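Local coordinates for protein putative transcriptional regulator (Methanosarcina mazei, PDB 3R0A) that probably regulates transcription as a DNA-binding protein of the helix-turn-helix class, working as a homodimer, at residues Gln101-Val104 against Gln105-Asp109. Numbering follows the deposited sequence.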
loop_
_atom_site.group_PDB
_atom_site.type_symbol
_atom_site.label_atom_id
_atom_site.label_comp_id
_atom_site.label_asym_id
_atom_site.label_seq_id
_atom_site.Cartn_x
_atom_site.Cartn_y
_atom_site.Cartn_z
ATOM N N GLN B 101 7.755 8.498 -2.989
ATOM C CA GLN B 101 7.271 7.428 -3.867
ATOM C C GLN B 101 8.178 6.234 -3.876
ATOM O O GLN B 101 7.709 5.091 -3.947
ATOM C CB GLN B 101 7.022 7.901 -5.297
ATOM C CG GLN B 101 6.217 6.876 -6.137
ATOM C CD GLN B 101 4.820 6.586 -5.588
ATOM O OE1 GLN B 101 4.206 7.408 -4.881
ATOM N NE2 GLN B 101 4.298 5.404 -5.925
ATOM N N LYS B 102 9.481 6.486 -3.774
ATOM C CA LYS B 102 10.430 5.404 -3.643
ATOM C C LYS B 102 10.007 4.561 -2.455
ATOM O O LYS B 102 9.955 3.338 -2.539
ATOM C CB LYS B 102 11.855 5.937 -3.459
ATOM C CG LYS B 102 12.927 5.114 -4.204
ATOM C CD LYS B 102 13.071 5.616 -5.656
ATOM C CE LYS B 102 14.350 6.493 -5.805
ATOM N NZ LYS B 102 14.127 7.498 -6.925
ATOM N N ILE B 103 9.666 5.243 -1.369
ATOM C CA ILE B 103 9.259 4.615 -0.114
ATOM C C ILE B 103 7.897 3.873 -0.183
ATOM O O ILE B 103 7.785 2.726 0.281
ATOM C CB ILE B 103 9.250 5.659 1.023
ATOM C CG1 ILE B 103 10.684 6.174 1.274
ATOM C CG2 ILE B 103 8.668 5.066 2.285
ATOM C CD1 ILE B 103 10.773 7.431 2.138
ATOM N N VAL B 104 6.875 4.527 -0.727
ATOM C CA VAL B 104 5.603 3.863 -1.042
ATOM C C VAL B 104 5.836 2.664 -1.969
ATOM O O VAL B 104 5.270 1.610 -1.780
ATOM C CB VAL B 104 4.613 4.816 -1.764
ATOM C CG1 VAL B 104 3.394 4.035 -2.284
ATOM C CG2 VAL B 104 4.163 5.958 -0.833
ATOM N N GLN B 105 6.677 2.833 -2.978
ATOM C CA GLN B 105 6.937 1.730 -3.874
ATOM C C GLN B 105 7.438 0.502 -3.081
ATOM O O GLN B 105 6.953 -0.634 -3.294
ATOM C CB GLN B 105 7.936 2.157 -4.975
ATOM C CG GLN B 105 8.155 1.135 -6.085
ATOM C CD GLN B 105 6.832 0.593 -6.600
ATOM O OE1 GLN B 105 5.919 1.377 -6.889
ATOM N NE2 GLN B 105 6.702 -0.751 -6.659
ATOM N N SER B 106 8.405 0.730 -2.175
ATOM C CA SER B 106 8.998 -0.377 -1.393
ATOM C C SER B 106 7.988 -1.049 -0.487
ATOM O O SER B 106 8.083 -2.248 -0.247
ATOM C CB SER B 106 10.259 0.043 -0.619
ATOM O OG SER B 106 9.929 0.759 0.565
ATOM N N TRP B 107 7.000 -0.294 -0.013
ATOM C CA TRP B 107 5.896 -0.869 0.776
ATOM C C TRP B 107 5.124 -1.852 -0.089
ATOM O O TRP B 107 4.787 -2.963 0.346
ATOM C CB TRP B 107 4.924 0.212 1.209
ATOM C CG TRP B 107 5.428 1.220 2.196
ATOM C CD1 TRP B 107 6.572 1.149 2.958
ATOM C CD2 TRP B 107 4.769 2.432 2.574
ATOM N NE1 TRP B 107 6.677 2.257 3.757
ATOM C CE2 TRP B 107 5.579 3.060 3.549
ATOM C CE3 TRP B 107 3.566 3.041 2.195
ATOM C CZ2 TRP B 107 5.229 4.277 4.141
ATOM C CZ3 TRP B 107 3.223 4.267 2.774
ATOM C CH2 TRP B 107 4.046 4.856 3.758
ATOM N N ALA B 108 4.851 -1.439 -1.320
ATOM C CA ALA B 108 4.149 -2.299 -2.286
ATOM C C ALA B 108 4.952 -3.554 -2.631
ATOM O O ALA B 108 4.368 -4.631 -2.765
ATOM C CB ALA B 108 3.801 -1.535 -3.552
ATOM N N ASP B 109 6.276 -3.400 -2.794
ATOM C CA ASP B 109 7.164 -4.548 -3.006
ATOM C C ASP B 109 7.130 -5.513 -1.843
ATOM O O ASP B 109 7.034 -6.721 -2.075
ATOM C CB ASP B 109 8.618 -4.134 -3.169
ATOM C CG ASP B 109 8.863 -3.298 -4.377
ATOM O OD1 ASP B 109 7.983 -3.206 -5.269
ATOM O OD2 ASP B 109 9.966 -2.729 -4.428
#
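Trp107 folds its indole back along helix 93-119 over the preceding turn. With CG anti to the carbonyl carbon (chi1 -67°), one ring face lies against Ile103 O and Val104 CA. Two methyls extend this packing: Ile103 CG2 reaches the five-membered ring, 3.7 Å from Trp107 NE1, while Val104 CG2 lies 4.1 Å from Trp107 CZ3 at the benzo end. Beyond the helix the indole meets Cys20 and Ala21 of helix 14-22 and packs edge-to-face with Phe7 of the second subunit. With only an alanine in place of the indole, that Phe7 would probably lose its edge-to-face partner and a gap would open between helix 93-119 and helix 14-22.

Ile103 O is gripped twice from the same face of its plane, by Trp107 N at 3.1 Å and by Ser106 OG at 2.9 Å, the hydroxyl joining the regular i to i+4 bond. Gln105 bends at chi2 (47°), and its NE2 donates to Asp109 OD1 (3.1 Å) from above the carboxylate plane; its OE1 hydrogen-bonds to NE2 of Gln105 of the second subunit. Val104 packs on Ala108 of the second subunit, and Ala108 on its Val104. This is a long C-terminal helix packing against the same helix of the second subunit, an arrangement consistent with a dimeric winged-helix regulator.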